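Local coordinates for protein dextranase (Pseudarthrobacter oxydans, PDB 6NZS) that hydrolyses internal alpha-1,6-glucosidic linkages within dextran chains, as an endo-acting member of glycoside hydrolase family 49, at residues 259-264 with 283-288; 434-439 with 483-488; 425-430 with 473-478; 121-126 with 136-141; 274-279 with 316-321. One frame throughout, in Å; residues are numbered along the deposited sequence.

Overall arrangement
Interactions 1, 2, 3 and 5 all belong to the long parallel beta-helix that makes up most of the chain, whereas interaction 4 lies in the N-terminal Ig-like domain beside it. Interactions 1 and 5 sit in early coils and touch directly, Leu284 CD2 packing 4.0 Å from Leu316 CD2. Interactions 2 and 3 come from later coils and share strand 423-435: 3 pairs its middle with strand 469-482, and 2 takes over where both strands end, the two centres about 20 Å apart. Interactions 1 and 3, on opposite sides of the chain's centre, have centres about 33 Å apart. Interaction 4 approaches interactions 2 and 3 to about 7 Å between nearest atoms without touching either.

Interaction 1. Residues 259-264 with 283-288; sequences GAYVKG and VLSGEQ
Lys263 runs its whole length against the turn that follows strand 283-285. Its CB lies 3.5 Å from Gln288 OE1, which accepts from Gly240 N. One carbon out, CG reaches the carboxylate end of Glu287, while CD packs between Glu287 OE2 and Gln288 NE2, itself bonded to Ser238 OG. CE comes within 3.4 Å of Glu287 OE2, and NZ ends in a salt bridge with that oxygen, weak as a hydrogen bond at 3.2 Å. The stronger partners of NZ are the carbonyls of Gly27 and Glu30. The other carboxylate oxygen is held more firmly: Glu287 OE1 accepts from Tyr261 OH at 2.7 Å, met nearly along its C-O axis, and from Ser285 OG at 2.6 Å on its anti lone pair. Ser285 OG accepts from the backbone N of Glu287, an ST turn that fixes the start of the bend. Tyr261 has CG anti to its own N (chi1 -166°), which carries the ring over toward Val283, where CE2 meets CG1 at 3.6 Å. The carboxylate stands 81° to the ring and touches it at the hydroxyl edge. A phenylalanine at Tyr261 would probably keep the Val283 packing but leave Glu287 OE1 without one of its two donors, making the carboxylate freer to turn. The backbones pair in parallel register, with Val262 N reaching Val283 O at 2.9 Å. Strand 260-263 is bonded along its other edge to strand 235-238, and Val262 and Leu284 turn the opposite way from Tyr261, onto Leu256 of strand 253-256 in the beta-helix.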
# COMPACT_ATOMS: atom_id res chain seq x y z
N GLY A 259 10.24 6.40 -16.76
CA GLY A 259 10.85 5.49 -17.70
C GLY A 259 12.10 4.80 -17.21
O GLY A 259 12.64 3.94 -17.92
N ALA A 260 12.59 5.15 -16.02
CA ALA A 260 13.64 4.37 -15.39
C ALA A 260 13.03 3.19 -14.65
O ALA A 260 11.99 3.33 -13.99
CB ALA A 260 14.44 5.23 -14.42
N TYR A 261 13.67 2.03 -14.75
CA TYR A 261 13.27 0.82 -14.05
C TYR A 261 14.51 0.27 -13.37
O TYR A 261 15.43 -0.22 -14.04
CB TYR A 261 12.68 -0.20 -15.02
CG TYR A 261 11.93 -1.35 -14.37
CD1 TYR A 261 12.61 -2.46 -13.89
CD2 TYR A 261 10.55 -1.32 -14.25
CE1 TYR A 261 11.93 -3.51 -13.31
CE2 TYR A 261 9.86 -2.37 -13.67
CZ TYR A 261 10.55 -3.46 -13.20
OH TYR A 261 9.85 -4.50 -12.63
N VAL A 262 14.56 0.38 -12.05
CA VAL A 262 15.71 -0.03 -11.26
C VAL A 262 15.32 -1.25 -10.43
O VAL A 262 14.43 -1.17 -9.58
CB VAL A 262 16.18 1.11 -10.34
CG1 VAL A 262 17.35 0.64 -9.47
CG2 VAL A 262 16.57 2.33 -11.17
N LYS A 263 15.98 -2.38 -10.68
CA LYS A 263 15.85 -3.55 -9.82
C LYS A 263 16.87 -3.42 -8.71
O LYS A 263 18.08 -3.46 -8.97
CB LYS A 263 16.08 -4.82 -10.64
CG LYS A 263 15.21 -4.90 -11.87
CD LYS A 263 15.49 -6.15 -12.69
CE LYS A 263 14.64 -6.15 -13.95
NZ LYS A 263 14.66 -7.47 -14.61
N GLY A 264 16.40 -3.21 -7.48
CA GLY A 264 17.31 -2.97 -6.37
C GLY A 264 16.59 -2.32 -5.19
O GLY A 264 15.37 -2.36 -5.09
N VAL A 283 10.45 3.41 -11.44
CA VAL A 283 10.13 2.19 -10.70
C VAL A 283 11.37 1.69 -9.97
O VAL A 283 12.46 1.63 -10.56
CB VAL A 283 9.58 1.09 -11.63
CG1 VAL A 283 9.28 -0.19 -10.84
CG2 VAL A 283 8.34 1.58 -12.35
N LEU A 284 11.19 1.31 -8.71
CA LEU A 284 12.20 0.61 -7.92
C LEU A 284 11.58 -0.74 -7.57
O LEU A 284 10.60 -0.80 -6.82
CB LEU A 284 12.54 1.39 -6.65
CG LEU A 284 13.62 0.78 -5.74
CD1 LEU A 284 14.95 0.74 -6.47
CD2 LEU A 284 13.73 1.55 -4.44
N SER A 285 12.16 -1.83 -8.08
CA SER A 285 11.58 -3.16 -7.96
C SER A 285 12.50 -4.07 -7.16
O SER A 285 13.70 -4.14 -7.43
CB SER A 285 11.34 -3.78 -9.33
OG SER A 285 10.93 -5.12 -9.17
N GLY A 286 11.93 -4.79 -6.19
CA GLY A 286 12.68 -5.75 -5.39
C GLY A 286 12.60 -7.17 -5.92
O GLY A 286 12.89 -8.12 -5.18
N GLU A 287 12.23 -7.31 -7.20
CA GLU A 287 11.92 -8.61 -7.79
C GLU A 287 13.09 -9.59 -7.72
O GLU A 287 12.86 -10.81 -7.71
CB GLU A 287 11.50 -8.41 -9.24
CG GLU A 287 12.61 -7.92 -10.16
CD GLU A 287 12.07 -7.39 -11.47
OE1 GLU A 287 11.46 -6.30 -11.46
OE2 GLU A 287 12.26 -8.04 -12.51
N GLN A 288 14.33 -9.11 -7.69
CA GLN A 288 15.48 -10.01 -7.68
C GLN A 288 15.77 -10.58 -6.30
O GLN A 288 16.53 -11.56 -6.20
CB GLN A 288 16.73 -9.32 -8.23
CG GLN A 288 16.54 -8.77 -9.63
CD GLN A 288 17.78 -8.09 -10.20
OE1 GLN A 288 18.37 -7.23 -9.56
NE2 GLN A 288 18.17 -8.48 -11.40
O HOH W 1 14.82 -9.45 -13.22

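Interaction 2. Residues 434-439 with 483-488; sequences IHNRMY and GMTNCA
Asn436 OD1 is gripped by two donors arriving from opposite faces of its amide. Thr485 OG1, 3.0 Å away, gives its proton from well above the plane, 54° out of it. On the other face the backbone N of Met438 reaches the same oxygen at 3.2 Å, which makes an Asx turn from Asn436 to Met438. The amide nitrogen, Asn436 ND2, donates to Met484 O at 2.9 Å, so both ends of this one side chain tie a bend in one coil to the backbone and side chain of the next. With chi1 at 76°, CG sits between the backbone N and carbonyl carbon, placing the amide over Thr485. Shortening Asn436 to an alanine is likely to leave Thr485 OG1 and Met438 N without their shared acceptor and the Asx turn without its closing bond. Further along, Met438 runs across Asn486: its CB lies 3.3 Å and its CE 3.4 Å from Asn486 OD1, a buried oxygen with no hydrogen-bond partner in the model. Asn486 ND2, by contrast, bonds to Thr447 OG1, and the adjoining Cys487 is disulfide-linked to Cys448. Here strand 423-435 has just ended beside strand 398-407, strand 484-485 is paired onward with 509-510, and strand 176-192 of the N-terminal domain presses in, His179 touching Asn436 and also donating to Met484 O.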
# COMPACT_ATOMS: atom_id res chain seq x y z
N ILE A 434 -10.04 -0.30 -1.97
CA ILE A 434 -10.80 -0.72 -3.13
C ILE A 434 -11.00 -2.23 -3.17
O ILE A 434 -11.98 -2.71 -3.75
CB ILE A 434 -10.21 -0.18 -4.46
CG1 ILE A 434 -8.74 -0.58 -4.64
CG2 ILE A 434 -10.41 1.34 -4.57
CD1 ILE A 434 -8.25 -0.36 -6.09
N HIS A 435 -10.07 -2.98 -2.58
CA HIS A 435 -10.18 -4.43 -2.49
C HIS A 435 -9.48 -4.88 -1.22
O HIS A 435 -8.62 -4.18 -0.69
CB HIS A 435 -9.51 -5.11 -3.69
CG HIS A 435 -10.22 -4.86 -4.98
ND1 HIS A 435 -11.49 -5.33 -5.21
CD2 HIS A 435 -9.85 -4.17 -6.08
CE1 HIS A 435 -11.88 -4.95 -6.42
NE2 HIS A 435 -10.90 -4.24 -6.96
N ASN A 436 -9.85 -6.07 -0.76
CA ASN A 436 -9.15 -6.69 0.35
C ASN A 436 -9.46 -8.18 0.32
O ASN A 436 -10.54 -8.58 -0.13
CB ASN A 436 -9.56 -6.09 1.70
CG ASN A 436 -10.91 -6.59 2.16
OD1 ASN A 436 -11.00 -7.52 2.97
ND2 ASN A 436 -11.98 -5.98 1.64
N ARG A 437 -8.53 -8.98 0.83
CA ARG A 437 -8.73 -10.42 0.93
C ARG A 437 -8.57 -10.89 2.37
O ARG A 437 -8.05 -11.97 2.64
CB ARG A 437 -7.81 -11.19 -0.01
CG ARG A 437 -8.20 -11.08 -1.49
CD ARG A 437 -7.52 -12.15 -2.36
NE ARG A 437 -6.06 -12.10 -2.25
CZ ARG A 437 -5.27 -11.29 -2.94
NH1 ARG A 437 -5.78 -10.43 -3.82
NH2 ARG A 437 -3.96 -11.33 -2.75
N MET A 438 -9.01 -10.06 3.32
CA MET A 438 -8.91 -10.43 4.74
C MET A 438 -9.95 -11.50 5.04
O MET A 438 -11.15 -11.27 4.89
CB MET A 438 -9.07 -9.18 5.61
CG MET A 438 -7.96 -8.15 5.38
SD MET A 438 -7.94 -6.75 6.54
CE MET A 438 -9.50 -5.98 6.13
N TYR A 439 -9.49 -12.68 5.44
CA TYR A 439 -10.32 -13.87 5.29
C TYR A 439 -10.45 -14.76 6.52
O TYR A 439 -11.18 -15.75 6.44
CB TYR A 439 -9.80 -14.75 4.13
CG TYR A 439 -8.46 -15.44 4.38
CD1 TYR A 439 -8.39 -16.71 4.97
CD2 TYR A 439 -7.26 -14.84 4.01
CE1 TYR A 439 -7.17 -17.33 5.19
CE2 TYR A 439 -6.04 -15.47 4.21
CZ TYR A 439 -6.01 -16.71 4.80
OH TYR A 439 -4.80 -17.34 5.00
N GLY A 483 -16.79 -3.50 -1.92
CA GLY A 483 -16.98 -4.95 -1.86
C GLY A 483 -17.06 -5.46 -0.42
O GLY A 483 -17.34 -4.72 0.53
N MET A 484 -16.79 -6.75 -0.27
CA MET A 484 -16.90 -7.42 1.02
C MET A 484 -15.61 -7.31 1.82
O MET A 484 -14.51 -7.32 1.27
CB MET A 484 -17.18 -8.91 0.82
CG MET A 484 -18.49 -9.21 0.12
SD MET A 484 -18.75 -10.98 -0.11
CE MET A 484 -17.50 -11.37 -1.32
N THR A 485 -15.74 -7.21 3.15
CA THR A 485 -14.59 -7.31 4.04
C THR A 485 -14.97 -8.15 5.25
O THR A 485 -16.11 -8.62 5.38
CB THR A 485 -14.01 -5.94 4.43
OG1 THR A 485 -12.70 -6.13 4.97
CG2 THR A 485 -14.87 -5.23 5.47
N ASN A 486 -13.99 -8.35 6.14
CA ASN A 486 -14.18 -9.25 7.28
C ASN A 486 -14.62 -8.56 8.56
O ASN A 486 -15.51 -9.07 9.25
CB ASN A 486 -12.96 -10.15 7.51
CG ASN A 486 -11.72 -9.40 7.97
OD1 ASN A 486 -11.53 -8.22 7.65
ND2 ASN A 486 -10.86 -10.09 8.71
N CYS A 487 -14.04 -7.41 8.92
CA CYS A 487 -14.38 -6.78 10.19
C CYS A 487 -13.95 -5.32 10.17
O CYS A 487 -13.03 -4.94 9.44
CB CYS A 487 -13.78 -7.52 11.39
SG CYS A 487 -12.03 -7.92 11.26
N ALA A 488 -14.62 -4.51 10.99
CA ALA A 488 -14.38 -3.07 11.01
C ALA A 488 -13.17 -2.68 11.86
O ALA A 488 -12.25 -2.01 11.37
CB ALA A 488 -15.62 -2.31 11.48

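Interaction 3. Residues 425-430 with 473-478; sequences NVNVTN and NMRFEN
Val428 and Phe476 meet directly across two parallel strands, the ring's CD2 3.7 Å from Val428 CB. Beside them, on the same face, Val426 and Met474 project together from their strands, CB to CG 3.9 Å. Both pairs are buried in the interior of the beta-helix. The backbones set this register: the strands run 4° from parallel, and straight bonds such as Arg475 N to Val426 O (2.8 Å) and Val428 N to Arg475 O (2.9 Å) alternate between them. On the outward face Arg475 and Glu477, both partly exposed, form a salt bridge along their own strand, NE to OE1 3.3 Å. At the end of the pairing Asn478 ND2 donates to Asn430 OD1 at 3.0 Å, the two amides lying alongside with planes 32° apart. Each has a further partner: Asn430 ND2 bonds to Asp401 OD1, and Asn478 OD1 accepts from Asn504 ND2. The result is a row of polar side chains at matching places in successive coils, as in other pectate-lyase-like beta-helices. Strand 423-435 is bonded to 398-407 on its other edge, and strand 469-482 continues the sheet to 495-507.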
# COMPACT_ATOMS: atom_id res chain seq x y z
N ASN A 425 -2.29 13.47 18.00
CA ASN A 425 -2.54 14.36 16.86
C ASN A 425 -2.27 13.68 15.52
O ASN A 425 -1.32 14.02 14.81
CB ASN A 425 -1.76 15.68 16.99
CG ASN A 425 -2.09 16.66 15.87
OD1 ASN A 425 -3.23 16.76 15.44
ND2 ASN A 425 -1.07 17.36 15.38
N VAL A 426 -3.12 12.73 15.16
CA VAL A 426 -3.03 12.00 13.91
C VAL A 426 -4.31 12.24 13.12
O VAL A 426 -5.41 12.15 13.68
CB VAL A 426 -2.80 10.50 14.17
CG1 VAL A 426 -2.93 9.71 12.88
CG2 VAL A 426 -1.44 10.28 14.81
N ASN A 427 -4.18 12.54 11.83
CA ASN A 427 -5.32 12.83 10.98
C ASN A 427 -5.16 12.09 9.66
O ASN A 427 -4.21 12.35 8.93
CB ASN A 427 -5.45 14.33 10.72
CG ASN A 427 -5.85 15.11 11.97
OD1 ASN A 427 -5.00 15.65 12.69
ND2 ASN A 427 -7.15 15.17 12.22
N VAL A 428 -6.10 11.20 9.36
CA VAL A 428 -6.06 10.40 8.13
C VAL A 428 -7.39 10.58 7.41
O VAL A 428 -8.43 10.13 7.92
CB VAL A 428 -5.81 8.91 8.43
CG1 VAL A 428 -5.83 8.08 7.14
CG2 VAL A 428 -4.52 8.71 9.19
N THR A 429 -7.36 11.19 6.23
CA THR A 429 -8.59 11.53 5.51
C THR A 429 -8.61 10.90 4.12
O THR A 429 -7.58 10.76 3.46
CB THR A 429 -8.77 13.05 5.42
OG1 THR A 429 -7.60 13.64 4.84
CG2 THR A 429 -9.01 13.64 6.81
N ASN A 430 -9.81 10.51 3.69
CA ASN A 430 -10.06 10.13 2.29
C ASN A 430 -9.25 8.90 1.88
O ASN A 430 -8.44 8.92 0.94
CB ASN A 430 -9.87 11.32 1.35
CG ASN A 430 -10.83 12.42 1.66
OD1 ASN A 430 -12.03 12.17 1.78
ND2 ASN A 430 -10.32 13.62 1.88
N ASN A 473 -6.16 11.32 20.37
CA ASN A 473 -6.41 12.36 19.39
C ASN A 473 -6.04 11.91 17.98
O ASN A 473 -5.26 12.54 17.28
CB ASN A 473 -5.71 13.67 19.78
CG ASN A 473 -6.21 14.22 21.10
OD1 ASN A 473 -7.41 14.17 21.38
ND2 ASN A 473 -5.30 14.73 21.91
N MET A 474 -6.62 10.78 17.58
CA MET A 474 -6.44 10.24 16.24
C MET A 474 -7.79 10.27 15.55
O MET A 474 -8.77 9.74 16.09
CB MET A 474 -5.90 8.81 16.29
CG MET A 474 -4.65 8.67 17.13
SD MET A 474 -3.61 7.31 16.57
CE MET A 474 -4.71 5.94 16.84
N ARG A 475 -7.84 10.91 14.39
CA ARG A 475 -9.08 11.07 13.64
C ARG A 475 -8.91 10.45 12.26
O ARG A 475 -7.96 10.75 11.54
CB ARG A 475 -9.45 12.55 13.49
CG ARG A 475 -10.76 12.79 12.76
CD ARG A 475 -11.18 14.26 12.87
NE ARG A 475 -12.48 14.52 12.25
CZ ARG A 475 -13.62 14.64 12.92
NH1 ARG A 475 -13.64 14.50 14.25
NH2 ARG A 475 -14.76 14.88 12.27
N PHE A 476 -9.84 9.57 11.90
CA PHE A 476 -9.88 8.92 10.60
C PHE A 476 -11.21 9.31 9.98
O PHE A 476 -12.27 8.90 10.47
CB PHE A 476 -9.81 7.40 10.77
CG PHE A 476 -8.60 6.93 11.52
CD1 PHE A 476 -8.64 6.79 12.90
CD2 PHE A 476 -7.43 6.62 10.86
CE1 PHE A 476 -7.53 6.35 13.61
CE2 PHE A 476 -6.32 6.20 11.56
CZ PHE A 476 -6.36 6.06 12.93
N GLU A 477 -11.18 10.09 8.91
CA GLU A 477 -12.41 10.60 8.30
C GLU A 477 -12.46 10.18 6.84
O GLU A 477 -11.57 10.52 6.06
CB GLU A 477 -12.52 12.12 8.42
CG GLU A 477 -13.77 12.66 7.73
CD GLU A 477 -14.20 14.02 8.21
OE1 GLU A 477 -13.58 14.55 9.16
OE2 GLU A 477 -15.17 14.56 7.64
N ASN A 478 -13.54 9.47 6.48
CA ASN A 478 -13.80 8.91 5.16
C ASN A 478 -12.89 7.72 4.91
O ASN A 478 -11.76 7.87 4.45
CB ASN A 478 -13.70 9.97 4.04
CG ASN A 478 -14.62 11.14 4.28
OD1 ASN A 478 -15.68 11.00 4.90
ND2 ASN A 478 -14.22 12.31 3.80
O HOH W 2 -9.40 8.05 6.12

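Interaction 4. Residues 121-126 with 136-141; sequences YNFEKQ and KVPYSD
Glu124 and Lys136 are joined by one direct hydrogen bond and one water, where two direct bonds would link a regular hydrogen-bonded antiparallel pair. Lys136 N donates to Glu124 O at 2.9 Å, nearly straight at 171°. In the return direction the strands have spread, and a water fills the link: it accepts from Glu124 N and donates to Lys136 O at 2.8 Å. The side chains follow suit. Glu124 CB and Lys136 CB touch at 4.1 Å, but the opposite charges stay apart, OE2 to NZ 5.1 Å; the carboxylate instead takes a bond from Gln126 NE2 to OE1, above its plane. Phe123 lies inward, its CB 3.5 Å from Lys136 O and its CE1 3.5 Å from Pro138 CD. Its CG lies beside the backbone N (chi1 -64°), which swings the ring over to the proline. Tyr121 CB covers one face of that ring toward its rim, and Phe146 and Tyr144 of strand 144-150 meet it edge-to-face. This is the open end of the beta hairpin formed by strands 125-129 and 132-137, where the strands diverge, its aromatic residue turned into the core of the N-terminal Ig-like domain.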
# COMPACT_ATOMS: atom_id res chain seq x y z
N TYR A 121 -14.82 7.84 -8.28
CA TYR A 121 -14.31 8.50 -9.49
C TYR A 121 -15.26 8.14 -10.61
O TYR A 121 -15.08 7.15 -11.33
CB TYR A 121 -12.91 8.03 -9.86
CG TYR A 121 -11.83 8.16 -8.82
CD1 TYR A 121 -12.01 8.92 -7.67
CD2 TYR A 121 -10.62 7.53 -8.99
CE1 TYR A 121 -11.01 9.01 -6.72
CE2 TYR A 121 -9.62 7.61 -8.06
CZ TYR A 121 -9.82 8.35 -6.93
OH TYR A 121 -8.82 8.42 -6.00
N ASN A 122 -16.29 8.95 -10.77
CA ASN A 122 -17.31 8.69 -11.78
C ASN A 122 -16.84 9.18 -13.15
O ASN A 122 -17.47 10.02 -13.79
CB ASN A 122 -18.61 9.33 -11.32
CG ASN A 122 -19.78 8.99 -12.22
OD1 ASN A 122 -19.87 7.88 -12.75
ND2 ASN A 122 -20.70 9.93 -12.38
N PHE A 123 -15.71 8.64 -13.60
CA PHE A 123 -15.14 9.06 -14.88
C PHE A 123 -16.07 8.68 -16.03
O PHE A 123 -16.69 7.61 -16.03
CB PHE A 123 -13.81 8.36 -15.14
CG PHE A 123 -12.71 8.70 -14.18
CD1 PHE A 123 -12.66 9.92 -13.53
CD2 PHE A 123 -11.70 7.78 -13.95
CE1 PHE A 123 -11.60 10.21 -12.65
CE2 PHE A 123 -10.66 8.06 -13.09
CZ PHE A 123 -10.61 9.28 -12.45
N GLU A 124 -16.14 9.56 -17.02
CA GLU A 124 -16.83 9.23 -18.26
C GLU A 124 -16.13 8.06 -18.93
O GLU A 124 -14.90 8.02 -19.01
CB GLU A 124 -16.82 10.44 -19.20
CG GLU A 124 -17.38 10.16 -20.58
CD GLU A 124 -17.70 11.43 -21.36
OE1 GLU A 124 -18.23 11.30 -22.49
OE2 GLU A 124 -17.43 12.54 -20.85
N LYS A 125 -16.91 7.08 -19.40
CA LYS A 125 -16.40 5.91 -20.09
C LYS A 125 -17.17 5.74 -21.39
O LYS A 125 -18.38 5.98 -21.44
CB LYS A 125 -16.58 4.63 -19.27
CG LYS A 125 -15.85 4.60 -17.95
CD LYS A 125 -16.20 3.33 -17.17
CE LYS A 125 -17.70 3.21 -16.96
NZ LYS A 125 -18.08 2.11 -16.03
N GLN A 126 -16.48 5.31 -22.44
CA GLN A 126 -17.09 5.04 -23.74
C GLN A 126 -16.58 3.71 -24.26
O GLN A 126 -15.38 3.42 -24.19
CB GLN A 126 -16.71 6.13 -24.76
CG GLN A 126 -17.10 7.54 -24.35
CD GLN A 126 -16.92 8.53 -25.47
OE1 GLN A 126 -16.38 8.21 -26.52
NE2 GLN A 126 -17.35 9.77 -25.24
N LYS A 136 -12.21 8.99 -19.56
CA LYS A 136 -11.78 10.38 -19.47
C LYS A 136 -11.26 10.63 -18.06
O LYS A 136 -12.02 10.58 -17.09
CB LYS A 136 -12.91 11.34 -19.80
CG LYS A 136 -12.42 12.78 -19.86
CD LYS A 136 -13.57 13.73 -20.16
CE LYS A 136 -13.48 14.27 -21.56
NZ LYS A 136 -13.58 15.75 -21.54
N VAL A 137 -9.96 10.91 -17.95
CA VAL A 137 -9.34 11.20 -16.66
C VAL A 137 -9.14 12.71 -16.58
O VAL A 137 -8.33 13.26 -17.34
CB VAL A 137 -8.01 10.45 -16.48
CG1 VAL A 137 -7.43 10.73 -15.11
CG2 VAL A 137 -8.21 8.94 -16.67
N PRO A 138 -9.86 13.42 -15.72
CA PRO A 138 -9.65 14.86 -15.61
C PRO A 138 -8.31 15.13 -14.96
O PRO A 138 -7.81 14.34 -14.15
CB PRO A 138 -10.80 15.32 -14.71
CG PRO A 138 -11.13 14.12 -13.89
CD PRO A 138 -10.82 12.91 -14.72
N TYR A 139 -7.73 16.27 -15.32
CA TYR A 139 -6.51 16.71 -14.66
C TYR A 139 -6.81 17.16 -13.23
O TYR A 139 -7.79 17.86 -12.98
CB TYR A 139 -5.82 17.83 -15.44
CG TYR A 139 -4.62 18.32 -14.67
CD1 TYR A 139 -3.48 17.54 -14.56
CD2 TYR A 139 -4.64 19.55 -14.01
CE1 TYR A 139 -2.39 17.96 -13.83
CE2 TYR A 139 -3.55 19.98 -13.28
CZ TYR A 139 -2.43 19.19 -13.19
OH TYR A 139 -1.34 19.61 -12.45
N SER A 140 -5.97 16.72 -12.31
CA SER A 140 -5.93 17.21 -10.94
C SER A 140 -4.47 17.39 -10.58
O SER A 140 -3.62 16.61 -11.03
CB SER A 140 -6.53 16.18 -9.96
OG SER A 140 -6.26 16.54 -8.62
N ASP A 141 -4.16 18.40 -9.77
CA ASP A 141 -2.78 18.50 -9.31
C ASP A 141 -2.36 17.35 -8.41
O ASP A 141 -1.17 17.20 -8.14
CB ASP A 141 -2.47 19.86 -8.68
CG ASP A 141 -3.37 20.19 -7.53
OD1 ASP A 141 -4.06 19.29 -7.01
OD2 ASP A 141 -3.39 21.38 -7.14
O HOH W 3 -14.42 11.86 -16.62

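Interaction 5. Residues 274-279 with 316-321; sequences SQYKVT and LQFASA
Strands 275-279 and 316-320 run in opposite directions, 176° apart, and their axes stay 10.4 Å from each other, so no backbone bond joins them and the side chains alone meet across the interior. The central pair is Tyr276 with Phe318, an offset edge-to-face contact: the edge of Phe318 points at the face of Tyr276, with ring centres 5.7 Å apart and planes at 67°. Phe318 CD2 stands 4.1 Å above the tyrosine plane, displaced toward its rim, and CE2 comes within 3.9 Å of Tyr276 CB. Both residues have CG anti to their own carbonyl carbon (chi1 -66° in Tyr276, Phe318 alike), which turns the edge of Phe318 onto the face of Tyr276. Val278 closes the row: its CG2 sits in the plane of the phenylalanine ring, at the edge, 3.9 Å from CZ. A looser touch links Val278 CG1 to Leu316 CD2 at 4.4 Å. Phe268 of strand 266-268 stacks on Phe318 and meets Tyr276 as well, while the tyrosine hydroxyl bonds to Gln273 N, near the start of its own strand. Within each sheet the strands are parallel, but these two faces of the coil run oppositely across an apolar, aromatic interior, as in the right-handed parallel beta-helix of the pectate-lyase-like clan, to which family 49 belongs.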
# COMPACT_ATOMS: atom_id res chain seq x y z
N SER A 274 20.85 17.20 6.16
CA SER A 274 19.65 17.85 6.69
C SER A 274 18.43 17.56 5.82
O SER A 274 17.30 17.58 6.33
CB SER A 274 19.86 19.35 6.84
OG SER A 274 20.00 19.98 5.58
N GLN A 275 18.63 17.30 4.53
CA GLN A 275 17.53 17.04 3.61
C GLN A 275 17.88 15.87 2.70
O GLN A 275 18.90 15.92 2.00
CB GLN A 275 17.22 18.28 2.76
CG GLN A 275 16.20 18.03 1.64
CD GLN A 275 14.77 18.10 2.15
OE1 GLN A 275 14.35 19.12 2.69
NE2 GLN A 275 14.03 17.01 1.97
N TYR A 276 17.04 14.85 2.71
CA TYR A 276 17.15 13.71 1.81
C TYR A 276 16.01 13.78 0.80
O TYR A 276 14.94 14.31 1.09
CB TYR A 276 17.02 12.38 2.58
CG TYR A 276 18.17 12.14 3.53
CD1 TYR A 276 19.35 11.57 3.09
CD2 TYR A 276 18.07 12.49 4.87
CE1 TYR A 276 20.41 11.35 3.95
CE2 TYR A 276 19.12 12.28 5.74
CZ TYR A 276 20.29 11.71 5.28
OH TYR A 276 21.35 11.51 6.15
N LYS A 277 16.26 13.24 -0.40
CA LYS A 277 15.22 13.17 -1.42
C LYS A 277 15.32 11.85 -2.15
O LYS A 277 16.41 11.45 -2.57
CB LYS A 277 15.36 14.31 -2.44
CG LYS A 277 15.01 15.69 -1.88
CD LYS A 277 15.17 16.78 -2.94
CE LYS A 277 14.68 18.12 -2.40
NZ LYS A 277 14.97 19.26 -3.33
N VAL A 278 14.18 11.19 -2.32
CA VAL A 278 14.04 10.09 -3.25
C VAL A 278 12.82 10.45 -4.08
O VAL A 278 11.70 10.48 -3.55
CB VAL A 278 13.84 8.74 -2.55
CG1 VAL A 278 13.56 7.64 -3.56
CG2 VAL A 278 15.08 8.40 -1.70
N THR A 279 13.03 10.83 -5.35
CA THR A 279 11.94 11.38 -6.15
C THR A 279 11.99 10.81 -7.55
O THR A 279 12.96 10.16 -7.95
CB THR A 279 11.99 12.91 -6.22
OG1 THR A 279 13.16 13.32 -6.95
CG2 THR A 279 12.04 13.51 -4.82
N LEU A 316 13.59 0.90 1.07
CA LEU A 316 14.13 2.22 1.40
C LEU A 316 14.37 2.28 2.90
O LEU A 316 13.47 1.97 3.69
CB LEU A 316 13.15 3.32 1.00
CG LEU A 316 12.89 3.48 -0.50
CD1 LEU A 316 11.72 4.44 -0.70
CD2 LEU A 316 14.13 3.96 -1.24
N GLN A 317 15.58 2.68 3.29
CA GLN A 317 15.91 2.79 4.71
C GLN A 317 16.75 4.03 4.93
O GLN A 317 17.62 4.36 4.12
CB GLN A 317 16.67 1.55 5.21
CG GLN A 317 17.21 1.71 6.63
CD GLN A 317 17.62 0.39 7.24
OE1 GLN A 317 17.22 -0.67 6.78
NE2 GLN A 317 18.42 0.46 8.30
N PHE A 318 16.49 4.72 6.04
CA PHE A 318 17.18 5.94 6.40
C PHE A 318 17.62 5.88 7.85
O PHE A 318 17.09 5.11 8.66
CB PHE A 318 16.28 7.15 6.21
CG PHE A 318 15.93 7.42 4.79
CD1 PHE A 318 14.87 6.76 4.18
CD2 PHE A 318 16.68 8.30 4.05
CE1 PHE A 318 14.56 7.00 2.85
CE2 PHE A 318 16.38 8.55 2.73
CZ PHE A 318 15.32 7.90 2.13
N ALA A 319 18.61 6.72 8.17
CA ALA A 319 19.10 6.91 9.53
C ALA A 319 18.83 8.34 9.95
O ALA A 319 19.12 9.27 9.19
CB ALA A 319 20.60 6.62 9.60
N SER A 320 18.26 8.52 11.14
CA SER A 320 17.89 9.84 11.65
C SER A 320 18.83 10.21 12.80
O SER A 320 18.89 9.49 13.80
CB SER A 320 16.44 9.86 12.13
OG SER A 320 16.12 11.13 12.69
N ALA A 321 19.54 11.32 12.64
CA ALA A 321 20.35 11.88 13.71
C ALA A 321 19.45 12.62 14.69
O ALA A 321 18.26 12.83 14.44
CB ALA A 321 21.38 12.84 13.13